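Local coordinates for protein alpha,alpha-trehalose-phosphate synthase (UDP-forming) (Burkholderia xenovorans, PDB 5V0T) that belongs to glycosyltransferase family 20 of the GT-B clan and holds uridine-5'-diphosphate and 6-O-phosphono-alpha-D-glucopyranose in this structure, at residues 45-55 / 71-82; 179-187 / 203-211. One frame throughout, in Å; residues are numbered along the deposited sequence. Where two conformers were deposited one is given.

Contacts 1 and 2 lie in the same half of the molecule. The strands of contact 1 belong to a mixed sheet, and the helices of contact 2 pack beside another strand of it, 191-194. Contact 1 pairs strand 45-48 and the chain after it with strand 70-78, near one end of the sheet. Contact 2 joins helices 179-186 and 197-209. The centres are about 29 Å apart and the nearest atoms about 14 Å, so the two do not touch. Contact 1 is nearer the bound 6-O-phosphono-alpha-D-glucopyranose: the Trp50 side chain is about 6 Å from it. In contact 2 the Leu186 side chain is about 14 Å from it.

Contact 1: residues 45-55 / 71-82; sequences GMWFGWSGDVL and TFATIALMRRDY
Backbone hydrogen bonds pair residues 45-55 with 71-82 as parallel strands. The first run goes from Thr71 N to Gly45 O (2.8 Å) as far as Ser51 N to Ile75 O. Then the register slips by two between Trp50 and Val54, a beta bulge. Pairing resumes with Leu77 N to Asp53 O, and Arg79 N reaches Leu55 O where the helix starts after Met78. Within the bulge Ser51 OG accepts from Asp53 N, an ST turn.

Asp53 O takes two donors. Besides Leu77 N it receives Trp50 NE1 at 2.9 Å, from 41° above the carbonyl plane. This bond helps fix the indole. Leu77 CD1 lies over one face, 3.7 Å from the centroid of the five-membered ring of Trp50. Gly52 CA sits against the opposite face.

Val54 splits its two methyls. CG1, anti to the backbone N (chi1 -179°), rests over the guanidinium of Arg79, 3.6 Å from CZ. CG2 lies over the Tyr82 ring, 3.8 Å from its centroid. The Tyr82 hydroxyl bonds to Asp317. In the earlier part of the pairing, Trp47 CE3 meets Phe72 CE2 at 3.6 Å; the two side chains run side by side, their ring planes 28° apart and offset so that there is little overlap.

Water 1 joins Gly45 O to Thr71 OG1, which also bonds to Glu66. Water 2 joins Val54 O to Arg79 NH2.

Trp50 and Tyr82 both meet Tyr86, a residue of the 6-O-phosphono-alpha-D-glucopyranose pocket. The bulged parallel pair belongs to the sheet of a Rossmann-like domain of the GT-B fold, beside that ligand.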
# COMPACT_ATOMS: atom_id res chain seq x y z
N GLY A 45 -9.70 12.57 16.03
CA GLY A 45 -10.86 11.76 15.72
C GLY A 45 -10.75 10.40 16.36
O GLY A 45 -10.07 10.22 17.37
N MET A 46 -11.46 9.44 15.78
CA MET A 46 -11.48 8.07 16.28
C MET A 46 -10.95 7.14 15.20
O MET A 46 -11.25 7.32 14.01
CB MET A 46 -12.90 7.64 16.67
CG MET A 46 -13.02 6.16 17.00
SD MET A 46 -14.67 5.72 17.61
CE MET A 46 -14.61 6.43 19.25
N TRP A 47 -10.16 6.16 15.63
CA TRP A 47 -9.68 5.09 14.76
C TRP A 47 -10.20 3.78 15.33
O TRP A 47 -9.77 3.35 16.41
CB TRP A 47 -8.15 5.11 14.65
CG TRP A 47 -7.63 4.28 13.50
CD1 TRP A 47 -8.32 3.34 12.77
CD2 TRP A 47 -6.31 4.32 12.94
NE1 TRP A 47 -7.50 2.79 11.81
CE2 TRP A 47 -6.26 3.37 11.90
CE3 TRP A 47 -5.16 5.04 13.25
CZ2 TRP A 47 -5.11 3.15 11.14
CZ3 TRP A 47 -4.01 4.83 12.50
CH2 TRP A 47 -4.00 3.89 11.46
N PHE A 48 -11.15 3.17 14.63
CA PHE A 48 -11.77 1.91 15.02
C PHE A 48 -11.28 0.79 14.13
O PHE A 48 -11.24 0.93 12.90
CB PHE A 48 -13.30 2.03 14.92
CG PHE A 48 -14.03 0.73 15.09
CD1 PHE A 48 -14.43 0.31 16.35
CD2 PHE A 48 -14.36 -0.06 13.98
CE1 PHE A 48 -15.13 -0.88 16.51
CE2 PHE A 48 -15.05 -1.25 14.14
CZ PHE A 48 -15.44 -1.66 15.40
N GLY A 49 -10.94 -0.35 14.73
CA GLY A 49 -10.59 -1.51 13.92
C GLY A 49 -10.07 -2.67 14.76
O GLY A 49 -10.30 -2.74 15.96
N TRP A 50 -9.40 -3.58 14.07
CA TRP A 50 -8.85 -4.77 14.70
C TRP A 50 -7.62 -4.42 15.54
O TRP A 50 -6.77 -3.63 15.13
CB TRP A 50 -8.50 -5.79 13.61
CG TRP A 50 -7.88 -7.08 14.05
CD1 TRP A 50 -8.22 -7.86 15.12
CD2 TRP A 50 -6.80 -7.76 13.39
NE1 TRP A 50 -7.42 -8.98 15.17
CE2 TRP A 50 -6.55 -8.95 14.12
CE3 TRP A 50 -6.03 -7.48 12.26
CZ2 TRP A 50 -5.55 -9.86 13.74
CZ3 TRP A 50 -5.04 -8.39 11.88
CH2 TRP A 50 -4.80 -9.56 12.63
N SER A 51 -7.55 -5.00 16.75
CA SER A 51 -6.39 -4.82 17.61
C SER A 51 -5.16 -5.57 17.13
O SER A 51 -4.06 -5.32 17.63
CB SER A 51 -6.71 -5.31 19.03
OG SER A 51 -6.83 -6.72 19.02
N GLY A 52 -5.31 -6.52 16.21
CA GLY A 52 -4.19 -7.34 15.80
C GLY A 52 -4.06 -8.64 16.55
O GLY A 52 -3.20 -9.46 16.18
N ASP A 53 -4.86 -8.87 17.58
CA ASP A 53 -4.81 -10.08 18.38
C ASP A 53 -5.92 -11.05 17.97
O ASP A 53 -6.99 -10.64 17.50
CB ASP A 53 -4.97 -9.76 19.87
CG ASP A 53 -3.87 -8.84 20.38
OD1 ASP A 53 -2.71 -8.99 19.94
OD2 ASP A 53 -4.19 -7.97 21.21
N VAL A 54 -5.65 -12.33 18.17
CA VAL A 54 -6.58 -13.41 17.82
C VAL A 54 -6.83 -14.23 19.08
O VAL A 54 -5.88 -14.62 19.78
CB VAL A 54 -6.02 -14.29 16.69
CG1 VAL A 54 -7.02 -15.39 16.34
CG2 VAL A 54 -5.69 -13.45 15.47
N LEU A 55 -8.10 -14.53 19.36
CA LEU A 55 -8.50 -15.24 20.57
C LEU A 55 -8.83 -16.70 20.26
O LEU A 55 -9.58 -16.99 19.32
CB LEU A 55 -9.71 -14.57 21.22
CG LEU A 55 -9.61 -13.10 21.62
CD1 LEU A 55 -10.84 -12.71 22.45
CD2 LEU A 55 -8.34 -12.84 22.39
N THR A 71 -8.65 8.90 19.36
CA THR A 71 -9.23 7.87 20.21
C THR A 71 -9.15 6.54 19.46
O THR A 71 -9.74 6.40 18.38
CB THR A 71 -10.68 8.20 20.56
OG1 THR A 71 -10.72 9.46 21.24
CG2 THR A 71 -11.27 7.12 21.46
N PHE A 72 -8.42 5.58 20.01
CA PHE A 72 -8.35 4.25 19.42
C PHE A 72 -9.42 3.35 20.02
O PHE A 72 -9.59 3.29 21.24
CB PHE A 72 -6.96 3.64 19.61
CG PHE A 72 -5.88 4.32 18.80
CD1 PHE A 72 -5.19 5.41 19.31
CD2 PHE A 72 -5.58 3.88 17.52
CE1 PHE A 72 -4.19 6.04 18.56
CE2 PHE A 72 -4.58 4.51 16.77
CZ PHE A 72 -3.89 5.58 17.29
N ALA A 73 -10.18 2.67 19.16
CA ALA A 73 -11.23 1.76 19.60
C ALA A 73 -10.97 0.45 18.87
O ALA A 73 -11.27 0.33 17.67
CB ALA A 73 -12.62 2.32 19.31
N THR A 74 -10.37 -0.52 19.56
CA THR A 74 -9.90 -1.72 18.90
C THR A 74 -10.45 -2.96 19.59
O THR A 74 -10.82 -2.93 20.78
CB THR A 74 -8.37 -1.78 18.84
OG1 THR A 74 -7.85 -1.72 20.16
CG2 THR A 74 -7.82 -0.61 18.02
N ILE A 75 -10.50 -4.05 18.84
CA ILE A 75 -11.10 -5.29 19.32
C ILE A 75 -10.38 -6.47 18.67
O ILE A 75 -9.95 -6.39 17.52
CB ILE A 75 -12.62 -5.31 19.04
CG1 ILE A 75 -13.31 -6.44 19.82
CG2 ILE A 75 -12.91 -5.39 17.54
CD1 ILE A 75 -14.83 -6.27 19.95
N ALA A 76 -10.24 -7.56 19.43
CA ALA A 76 -9.66 -8.77 18.89
C ALA A 76 -10.65 -9.49 17.96
O ALA A 76 -11.85 -9.20 17.92
CB ALA A 76 -9.24 -9.71 20.03
N LEU A 77 -10.12 -10.44 17.21
CA LEU A 77 -10.92 -11.33 16.38
C LEU A 77 -10.90 -12.73 16.98
O LEU A 77 -9.87 -13.18 17.48
CB LEU A 77 -10.39 -11.38 14.94
CG LEU A 77 -10.63 -10.14 14.07
CD1 LEU A 77 -9.88 -10.24 12.76
CD2 LEU A 77 -12.13 -9.99 13.82
N MET A 78 -12.05 -13.40 16.97
CA MET A 78 -12.05 -14.83 17.27
C MET A 78 -11.26 -15.56 16.19
O MET A 78 -11.21 -15.13 15.03
CB MET A 78 -13.48 -15.37 17.34
CG MET A 78 -14.36 -14.75 18.42
SD MET A 78 -13.68 -14.98 20.07
CE MET A 78 -13.70 -16.77 20.22
N ARG A 79 -10.66 -16.70 16.56
CA ARG A 79 -9.88 -17.49 15.61
C ARG A 79 -10.69 -17.82 14.36
O ARG A 79 -10.21 -17.67 13.24
CB ARG A 79 -9.39 -18.78 16.27
CG ARG A 79 -8.79 -19.80 15.30
CD ARG A 79 -7.47 -19.28 14.71
NE ARG A 79 -6.52 -18.92 15.76
CZ ARG A 79 -5.31 -18.41 15.55
NH1 ARG A 79 -4.89 -18.17 14.32
NH2 ARG A 79 -4.53 -18.11 16.59
N ARG A 80 -11.94 -18.24 14.55
CA ARG A 80 -12.77 -18.57 13.39
C ARG A 80 -13.02 -17.34 12.52
O ARG A 80 -13.04 -17.44 11.29
CB ARG A 80 -14.08 -19.19 13.86
CG ARG A 80 -15.03 -19.50 12.74
CD ARG A 80 -16.46 -19.75 13.24
NE ARG A 80 -17.33 -20.15 12.14
CZ ARG A 80 -18.59 -19.77 12.01
NH1 ARG A 80 -19.15 -18.97 12.92
NH2 ARG A 80 -19.30 -20.18 10.97
N ASP A 81 -13.23 -16.18 13.14
CA ASP A 81 -13.42 -14.95 12.38
C ASP A 81 -12.14 -14.54 11.66
O ASP A 81 -12.17 -14.12 10.49
CB ASP A 81 -13.90 -13.84 13.31
CG ASP A 81 -15.27 -14.13 13.87
OD1 ASP A 81 -15.97 -14.99 13.30
OD2 ASP A 81 -15.66 -13.50 14.88
N TYR A 82 -11.00 -14.65 12.35
CA TYR A 82 -9.72 -14.36 11.73
C TYR A 82 -9.48 -15.26 10.52
O TYR A 82 -9.04 -14.79 9.46
CB TYR A 82 -8.61 -14.51 12.78
CG TYR A 82 -7.19 -14.43 12.27
CD1 TYR A 82 -6.59 -13.20 11.97
CD2 TYR A 82 -6.43 -15.58 12.12
CE1 TYR A 82 -5.27 -13.13 11.52
CE2 TYR A 82 -5.11 -15.52 11.67
CZ TYR A 82 -4.54 -14.30 11.36
OH TYR A 82 -3.23 -14.26 10.91
O HOH W 1 -10.02 12.03 19.79
O HOH W 2 -4.71 -17.21 19.69

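Contact 2: residues 179-187 / 203-211; sequences HRELVEALC and FCDYIVNEA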
# COMPACT_ATOMS: atom_id res chain seq x y z
N HIS A 179 -18.58 -11.30 -7.05
CA HIS A 179 -18.27 -9.93 -7.50
C HIS A 179 -19.50 -9.02 -7.45
O HIS A 179 -19.40 -7.85 -7.07
CB HIS A 179 -17.68 -9.96 -8.92
CG HIS A 179 -18.52 -10.68 -9.93
ND1 HIS A 179 -19.57 -10.08 -10.60
CD2 HIS A 179 -18.48 -11.96 -10.38
CE1 HIS A 179 -20.13 -10.96 -11.41
NE2 HIS A 179 -19.49 -12.11 -11.30
N ARG A 180 -20.68 -9.53 -7.82
CA ARG A 180 -21.86 -8.68 -7.88
C ARG A 180 -22.30 -8.24 -6.49
O ARG A 180 -22.68 -7.08 -6.30
CB ARG A 180 -23.01 -9.41 -8.59
CG ARG A 180 -24.29 -8.58 -8.68
CD ARG A 180 -25.37 -9.31 -9.49
NE ARG A 180 -26.62 -8.55 -9.55
CZ ARG A 180 -26.93 -7.69 -10.52
NH1 ARG A 180 -28.10 -7.06 -10.48
NH2 ARG A 180 -26.09 -7.47 -11.52
N GLU A 181 -22.24 -9.14 -5.51
CA GLU A 181 -22.60 -8.77 -4.14
C GLU A 181 -21.61 -7.76 -3.57
O GLU A 181 -21.99 -6.86 -2.82
CB GLU A 181 -22.65 -10.03 -3.25
CG GLU A 181 -23.82 -10.97 -3.52
CD GLU A 181 -23.73 -11.72 -4.85
OE1 GLU A 181 -22.61 -11.90 -5.41
OE2 GLU A 181 -24.80 -12.13 -5.36
N LEU A 182 -20.33 -7.91 -3.91
CA LEU A 182 -19.32 -6.95 -3.46
C LEU A 182 -19.58 -5.57 -4.04
O LEU A 182 -19.56 -4.57 -3.32
CB LEU A 182 -17.92 -7.43 -3.85
CG LEU A 182 -17.35 -8.61 -3.06
CD1 LEU A 182 -16.10 -9.16 -3.74
CD2 LEU A 182 -17.03 -8.15 -1.65
N VAL A 183 -19.82 -5.49 -5.35
CA VAL A 183 -20.00 -4.17 -5.94
C VAL A 183 -21.31 -3.54 -5.48
O VAL A 183 -21.39 -2.33 -5.26
CB VAL A 183 -19.91 -4.24 -7.48
CG1 VAL A 183 -20.20 -2.86 -8.08
CG2 VAL A 183 -18.51 -4.72 -7.91
N GLU A 184 -22.36 -4.35 -5.32
CA GLU A 184 -23.60 -3.79 -4.79
C GLU A 184 -23.38 -3.22 -3.39
O GLU A 184 -23.85 -2.12 -3.07
CB GLU A 184 -24.70 -4.84 -4.79
CG GLU A 184 -25.99 -4.33 -4.19
CD GLU A 184 -27.15 -5.30 -4.33
OE1 GLU A 184 -28.31 -4.85 -4.26
OE2 GLU A 184 -26.89 -6.51 -4.52
N ALA A 185 -22.64 -3.95 -2.55
CA ALA A 185 -22.32 -3.45 -1.22
C ALA A 185 -21.55 -2.13 -1.28
O ALA A 185 -21.80 -1.22 -0.48
CB ALA A 185 -21.52 -4.50 -0.44
N LEU A 186 -20.63 -2.00 -2.24
CA LEU A 186 -19.92 -0.73 -2.41
C LEU A 186 -20.87 0.42 -2.68
O LEU A 186 -20.61 1.55 -2.25
CB LEU A 186 -18.91 -0.83 -3.56
CG LEU A 186 -17.57 -1.53 -3.34
CD1 LEU A 186 -16.81 -1.56 -4.67
CD2 LEU A 186 -16.76 -0.80 -2.27
N CYS A 187 -21.98 0.16 -3.36
CA CYS A 187 -22.92 1.22 -3.68
C CYS A 187 -23.78 1.65 -2.49
O CYS A 187 -24.57 2.57 -2.65
CB CYS A 187 -23.81 0.79 -4.86
SG CYS A 187 -22.85 0.56 -6.40
N PHE A 203 -13.73 0.49 -12.01
CA PHE A 203 -15.00 0.45 -11.29
C PHE A 203 -16.16 0.83 -12.20
O PHE A 203 -17.17 0.12 -12.27
CB PHE A 203 -14.95 1.37 -10.06
CG PHE A 203 -16.28 1.52 -9.36
CD1 PHE A 203 -16.75 0.51 -8.53
CD2 PHE A 203 -17.05 2.66 -9.55
CE1 PHE A 203 -17.99 0.65 -7.89
CE2 PHE A 203 -18.29 2.81 -8.92
CZ PHE A 203 -18.76 1.80 -8.09
N CYS A 204 -16.03 1.95 -12.93
CA CYS A 204 -17.12 2.38 -13.80
C CYS A 204 -17.36 1.40 -14.93
O CYS A 204 -18.52 1.19 -15.34
CB CYS A 204 -16.83 3.77 -14.37
SG CYS A 204 -16.76 5.06 -13.11
N ASP A 205 -16.30 0.77 -15.43
CA ASP A 205 -16.46 -0.25 -16.47
C ASP A 205 -17.32 -1.41 -15.97
O ASP A 205 -18.18 -1.91 -16.70
CB ASP A 205 -15.08 -0.74 -16.91
CG ASP A 205 -15.12 -1.56 -18.18
OD1 ASP A 205 -15.72 -1.10 -19.17
OD2 ASP A 205 -14.52 -2.65 -18.21
N TYR A 206 -17.10 -1.86 -14.73
CA TYR A 206 -17.95 -2.90 -14.17
C TYR A 206 -19.39 -2.41 -14.04
O TYR A 206 -20.34 -3.11 -14.44
CB TYR A 206 -17.41 -3.36 -12.81
CG TYR A 206 -18.23 -4.51 -12.22
CD1 TYR A 206 -19.42 -4.27 -11.54
CD2 TYR A 206 -17.81 -5.83 -12.37
CE1 TYR A 206 -20.18 -5.31 -11.02
CE2 TYR A 206 -18.56 -6.87 -11.84
CZ TYR A 206 -19.74 -6.61 -11.17
OH TYR A 206 -20.50 -7.64 -10.65
N ILE A 207 -19.58 -1.22 -13.47
CA ILE A 207 -20.93 -0.67 -13.29
C ILE A 207 -21.69 -0.66 -14.61
O ILE A 207 -22.86 -1.08 -14.68
CB ILE A 207 -20.85 0.74 -12.67
CG1 ILE A 207 -20.32 0.69 -11.23
CG2 ILE A 207 -22.20 1.44 -12.77
CD1 ILE A 207 -21.26 0.00 -10.25
N VAL A 208 -21.05 -0.17 -15.67
CA VAL A 208 -21.75 -0.01 -16.95
C VAL A 208 -21.93 -1.35 -17.65
O VAL A 208 -23.01 -1.65 -18.17
CB VAL A 208 -21.00 1.01 -17.84
CG1 VAL A 208 -21.55 0.99 -19.26
CG2 VAL A 208 -21.10 2.41 -17.24
N ASN A 209 -20.89 -2.19 -17.66
CA ASN A 209 -20.88 -3.37 -18.51
C ASN A 209 -21.23 -4.67 -17.79
O ASN A 209 -21.58 -5.64 -18.46
CB ASN A 209 -19.51 -3.51 -19.18
CG ASN A 209 -19.28 -2.46 -20.22
OD1 ASN A 209 -20.10 -2.28 -21.10
ND2 ASN A 209 -18.18 -1.72 -20.10
N GLU A 210 -21.17 -4.70 -16.46
CA GLU A 210 -21.57 -5.89 -15.71
C GLU A 210 -22.74 -5.66 -14.76
O GLU A 210 -23.44 -6.62 -14.45
CB GLU A 210 -20.37 -6.44 -14.91
CG GLU A 210 -19.14 -6.72 -15.77
CD GLU A 210 -19.40 -7.75 -16.86
OE1 GLU A 210 -20.32 -8.59 -16.70
OE2 GLU A 210 -18.68 -7.73 -17.88
N ALA A 211 -22.98 -4.43 -14.30
CA ALA A 211 -24.08 -4.16 -13.38
C ALA A 211 -25.24 -3.42 -14.02
O ALA A 211 -26.22 -3.11 -13.33
CB ALA A 211 -23.58 -3.36 -12.16
O HOH W 3 -22.98 -7.50 -11.75
O HOH W 4 -28.10 -5.69 -12.50
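Tyr206 reaches from helix 197-209 to helix 179-186, and its hydroxyl meets His179 ND1 at 2.6 Å. The two helices pack in the Rossmann-like part of a GT-B fold, linked through strand 191-194. Their short segments run at 109° to each other, with axes 11.6 Å apart at closest approach. Side chains bridge that wide gap.

The hydrogen bond is nearly straight, and either partner could be the donor. The hydroxyl lies in the plane of the imidazole, at its edge. The rings meet rim to rim with planes at 73°. With CG of His179 between the backbone N and the carbonyl carbon (chi1 54°), and the ring turned about CB-CG, ND1 faces the hydroxyl.

The Tyr206 ring is held between two aliphatic groups. Val183 CG2 lies over one face, 3.9 Å from the ring centroid. Glu210 CB sits over the centre of the opposite face. The other Val183 methyl, CG1, touches Ile207 CD1 at 3.7 Å. Leu186 CD1 and Val183 CG1 both approach Phe203 CE1, and Cys187 SG comes near Ile207 CD1.

Farther out, Phe203 meets the ring of Phe194 and packs on Leu192, both of strand 191-194. Leu186 also rests on Leu192. Leu173 of the short helix 170-173 touches both Val183 and Tyr206.

In one of its two deposited conformers Arg180 extends toward Glu210 and Ala211, just past helix 197-209, and NH2 donates to water 3. This water also donates to Glu210 O at 2.9 Å and hydrogen-bonds Tyr206 OH at 2.7 Å.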